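Long-range contact in outer membrane protein assembly factor BamA (Haemophilus ducreyi, PDB 4K3C), which is a part of the Bam complex that probably assembles and inserts beta-barrel proteins into the outer membrane: residues H270-N275 and R302-D307. Numbering follows the deposited sequence.
Sequences HDKLRN and RIQSAD
H270 has its CG anti to the backbone N (chi1 171°), and Q304 has its CG anti to its carbonyl carbon with the rest of the chain extended. These torsions bring the imidazole of H270 and the amide of Q304 together over the two strands. H270 NE2 donates to Q304 OE1 at 3.0 Å. The oxygen lies in the ring plane, but the ring and amide planes are turned 42° apart, and the donor is tilted out of the carbonyl plane of Q304. The same ring edge also faces the backbone, with CD2 of H270 3.2 Å from S305 O. The K272 chain follows the Q304 chain along the same face, its CG 4.0 Å from CG of Q304.

The two segments are antiparallel neighbours in the transmembrane beta-barrel of this Omp85-family protein. They take in the end of strand 260-274 and the start of strand 303-317, joined by a long loop that carries helix 280-288. D271 pairs with S305 and L273 with I303 as hydrogen-bonded pairs. K272 and Q304 form the non-hydrogen-bonded pair between them. L273 N bonds I303 O almost straight, at 169°, and I303 N returns a bond to L273 O.

D271, L273, I303 and S305 occupy the face away from Q304. CB of L273 lies 4.3 Å from CB of I303. Y387, from a loop, touches D271, L273 and S305, while F291 packs on I303. Strand 242-254 flanks the other edge of 270-274.

At the loop end, R274 and R302 lie alongside each other. CD of R302 packs 3.6 Å from CB of R274. R302 NH2 sits over one face of the R274 guanidinium, whose plane is steeply turned from its own. Both groups are donors, no hydrogen bond joins them, and their exact closeness is doubtful at this resolution.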
ATOM      1  N   HIS A 270     -13.122 -14.982  16.030  1.00 31.90           N
ATOM      2  CA  HIS A 270     -14.329 -15.639  16.464  1.00 30.95           C
ATOM      3  C   HIS A 270     -15.503 -14.991  15.744  1.00 32.56           C
ATOM      4  O   HIS A 270     -15.686 -13.789  15.833  1.00 33.54           O
ATOM      5  CB  HIS A 270     -14.421 -15.467  17.967  1.00 31.32           C
ATOM      6  CG  HIS A 270     -15.712 -15.914  18.558  1.00 43.65           C
ATOM      7  ND1 HIS A 270     -16.303 -15.261  19.617  1.00 41.67           N
ATOM      8  CD2 HIS A 270     -16.510 -16.969  18.268  1.00 50.87           C
ATOM      9  CE1 HIS A 270     -17.420 -15.886  19.947  1.00 55.98           C
ATOM     10  NE2 HIS A 270     -17.566 -16.927  19.143  1.00 60.83           N
ATOM     11  N   ASP A 271     -16.268 -15.795  15.001  1.00 39.96           N
ATOM     12  CA  ASP A 271     -17.396 -15.341  14.182  1.00 37.74           C
ATOM     13  C   ASP A 271     -18.685 -15.889  14.764  1.00 42.33           C
ATOM     14  O   ASP A 271     -18.749 -17.064  15.127  1.00 41.23           O
ATOM     15  CB  ASP A 271     -17.308 -15.891  12.752  1.00 41.42           C
ATOM     16  CG  ASP A 271     -16.059 -15.463  12.018  1.00 45.39           C
ATOM     17  OD1 ASP A 271     -16.019 -14.325  11.480  1.00 45.13           O
ATOM     18  OD2 ASP A 271     -15.131 -16.297  11.953  1.00 46.89           O
ATOM     19  N   LYS A 272     -19.719 -15.057  14.814  1.00 32.96           N
ATOM     20  CA  LYS A 272     -21.004 -15.480  15.342  1.00 34.22           C
ATOM     21  C   LYS A 272     -22.058 -15.057  14.332  1.00 53.35           C
ATOM     22  O   LYS A 272     -22.108 -13.886  13.947  1.00 62.32           O
ATOM     23  CB  LYS A 272     -21.255 -14.842  16.711  1.00 34.48           C
ATOM     24  CG  LYS A 272     -22.476 -15.369  17.452  1.00101.38           C
ATOM     25  CD  LYS A 272     -22.750 -14.618  18.768  1.00 96.26           C
ATOM     26  CE  LYS A 272     -21.577 -14.698  19.756  1.00 86.54           C
ATOM     27  NZ  LYS A 272     -20.531 -13.654  19.512  1.00 76.16           N
ATOM     28  N   LEU A 273     -22.883 -16.002  13.883  1.00 48.58           N
ATOM     29  CA  LEU A 273     -23.892 -15.696  12.871  1.00 44.31           C
ATOM     30  C   LEU A 273     -25.319 -15.934  13.356  1.00 56.02           C
ATOM     31  O   LEU A 273     -25.617 -16.955  13.972  1.00 61.13           O
ATOM     32  CB  LEU A 273     -23.611 -16.450  11.567  1.00 39.34           C
ATOM     33  CG  LEU A 273     -22.434 -15.898  10.742  1.00 42.45           C
ATOM     34  CD1 LEU A 273     -21.078 -16.369  11.261  1.00 38.79           C
ATOM     35  CD2 LEU A 273     -22.586 -16.201   9.246  1.00 45.95           C
ATOM     36  N   ARG A 274     -26.186 -14.961  13.081  1.00 63.74           N
ATOM     37  CA  ARG A 274     -27.605 -15.011  13.432  1.00 59.03           C
ATOM     38  C   ARG A 274     -28.401 -14.702  12.155  1.00 62.98           C
ATOM     39  O   ARG A 274     -27.811 -14.277  11.147  1.00 47.83           O
ATOM     40  CB  ARG A 274     -27.915 -13.994  14.537  1.00 54.83           C
ATOM     41  CG  ARG A 274     -27.968 -12.528  14.074  1.00 70.56           C
ATOM     42  CD  ARG A 274     -27.554 -11.538  15.170  1.00 85.03           C
ATOM     43  NE  ARG A 274     -28.357 -11.680  16.382  1.00106.40           N
ATOM     44  CZ  ARG A 274     -27.966 -11.294  17.597  1.00116.22           C
ATOM     45  NH1 ARG A 274     -26.768 -10.739  17.774  1.00112.47           N
ATOM     46  NH2 ARG A 274     -28.776 -11.468  18.641  1.00117.94           N
ATOM     47  N   ASN A 275     -29.723 -14.892  12.203  1.00 74.22           N
ATOM     48  CA  ASN A 275     -30.550 -14.831  11.002  1.00 74.15           C
ATOM     49  C   ASN A 275     -30.112 -16.058  10.209  1.00 79.65           C
ATOM     50  O   ASN A 275     -30.204 -17.178  10.720  1.00 74.24           O
ATOM     51  CB  ASN A 275     -30.351 -13.488  10.254  1.00126.68           C
ATOM     52  CG  ASN A 275     -31.197 -13.350   8.986  1.00128.89           C
ATOM     53  OD1 ASN A 275     -31.469 -14.323   8.287  1.00132.01           O
ATOM     54  ND2 ASN A 275     -31.580 -12.115   8.670  1.00126.62           N
ATOM     55  N   ARG A 302     -28.140 -20.540  15.770  1.00 79.61           N
ATOM     56  CA  ARG A 302     -26.936 -19.759  15.508  1.00 75.89           C
ATOM     57  C   ARG A 302     -25.611 -20.536  15.482  1.00 70.48           C
ATOM     58  O   ARG A 302     -25.448 -21.558  16.143  1.00 64.58           O
ATOM     59  CB  ARG A 302     -26.871 -18.556  16.453  1.00 88.03           C
ATOM     60  CG  ARG A 302     -28.147 -17.712  16.434  1.00 98.79           C
ATOM     61  CD  ARG A 302     -27.975 -16.382  17.170  1.00107.92           C
ATOM     62  NE  ARG A 302     -27.710 -16.540  18.599  1.00115.77           N
ATOM     63  CZ  ARG A 302     -27.748 -15.544  19.479  1.00118.84           C
ATOM     64  NH1 ARG A 302     -27.493 -15.774  20.763  1.00116.43           N
ATOM     65  NH2 ARG A 302     -28.047 -14.315  19.075  1.00118.57           N
ATOM     66  N   ILE A 303     -24.684 -20.007  14.690  1.00 68.18           N
ATOM     67  CA  ILE A 303     -23.467 -20.673  14.260  1.00 57.02           C
ATOM     68  C   ILE A 303     -22.297 -19.891  14.836  1.00 57.93           C
ATOM     69  O   ILE A 303     -22.337 -18.669  14.842  1.00 69.05           O
ATOM     70  CB  ILE A 303     -23.402 -20.593  12.715  1.00 60.05           C
ATOM     71  CG1 ILE A 303     -24.638 -21.254  12.096  1.00 54.61           C
ATOM     72  CG2 ILE A 303     -22.115 -21.187  12.174  1.00 65.77           C
ATOM     73  CD1 ILE A 303     -24.884 -20.890  10.647  1.00 39.77           C
ATOM     74  N   GLN A 304     -21.268 -20.575  15.332  1.00 58.75           N
ATOM     75  CA  GLN A 304     -20.100 -19.912  15.945  1.00 57.11           C
ATOM     76  C   GLN A 304     -18.835 -20.675  15.575  1.00 56.76           C
ATOM     77  O   GLN A 304     -18.914 -21.852  15.248  1.00 56.47           O
ATOM     78  CB  GLN A 304     -20.189 -19.892  17.484  1.00 52.13           C
ATOM     79  CG  GLN A 304     -21.364 -19.154  18.103  1.00 60.39           C
ATOM     80  CD  GLN A 304     -21.094 -18.772  19.564  1.00 68.59           C
ATOM     81  OE1 GLN A 304     -19.943 -18.578  19.944  1.00 70.20           O
ATOM     82  NE2 GLN A 304     -22.152 -18.663  20.380  1.00 66.99           N
ATOM     83  N   SER A 305     -17.677 -20.025  15.668  1.00 35.12           N
ATOM     84  CA  SER A 305     -16.410 -20.713  15.470  1.00 34.90           C
ATOM     85  C   SER A 305     -15.178 -19.863  15.782  1.00 39.84           C
ATOM     86  O   SER A 305     -15.265 -18.647  15.877  1.00 32.97           O
ATOM     87  CB  SER A 305     -16.312 -21.228  14.020  1.00 62.12           C
ATOM     88  OG  SER A 305     -16.661 -20.228  13.070  1.00 61.13           O
ATOM     89  N   ALA A 306     -14.035 -20.532  15.947  1.00 35.88           N
ATOM     90  CA  ALA A 306     -12.700 -19.951  15.683  1.00 40.87           C
ATOM     91  C   ALA A 306     -11.793 -21.140  15.470  1.00 59.42           C
ATOM     92  O   ALA A 306     -12.120 -22.188  16.023  1.00 74.48           O
ATOM     93  CB  ALA A 306     -12.235 -19.202  16.836  1.00 54.43           C
ATOM     94  N   ASP A 307     -10.693 -21.105  14.703  1.00 65.57           N
ATOM     95  CA  ASP A 307     -10.146 -20.138  13.722  1.00 54.82           C
ATOM     96  C   ASP A 307      -8.853 -19.400  14.075  1.00 44.52           C
ATOM     97  O   ASP A 307      -8.801 -18.177  14.156  1.00 49.96           O
ATOM     98  CB  ASP A 307     -11.153 -19.317  12.923  1.00 60.65           C
ATOM     99  CG  ASP A 307     -11.772 -20.118  11.798  1.00 61.18           C
ATOM    100  OD1 ASP A 307     -12.091 -21.292  12.047  1.00 58.14           O
ATOM    101  OD2 ASP A 307     -11.921 -19.586  10.670  1.00 66.37           O
TER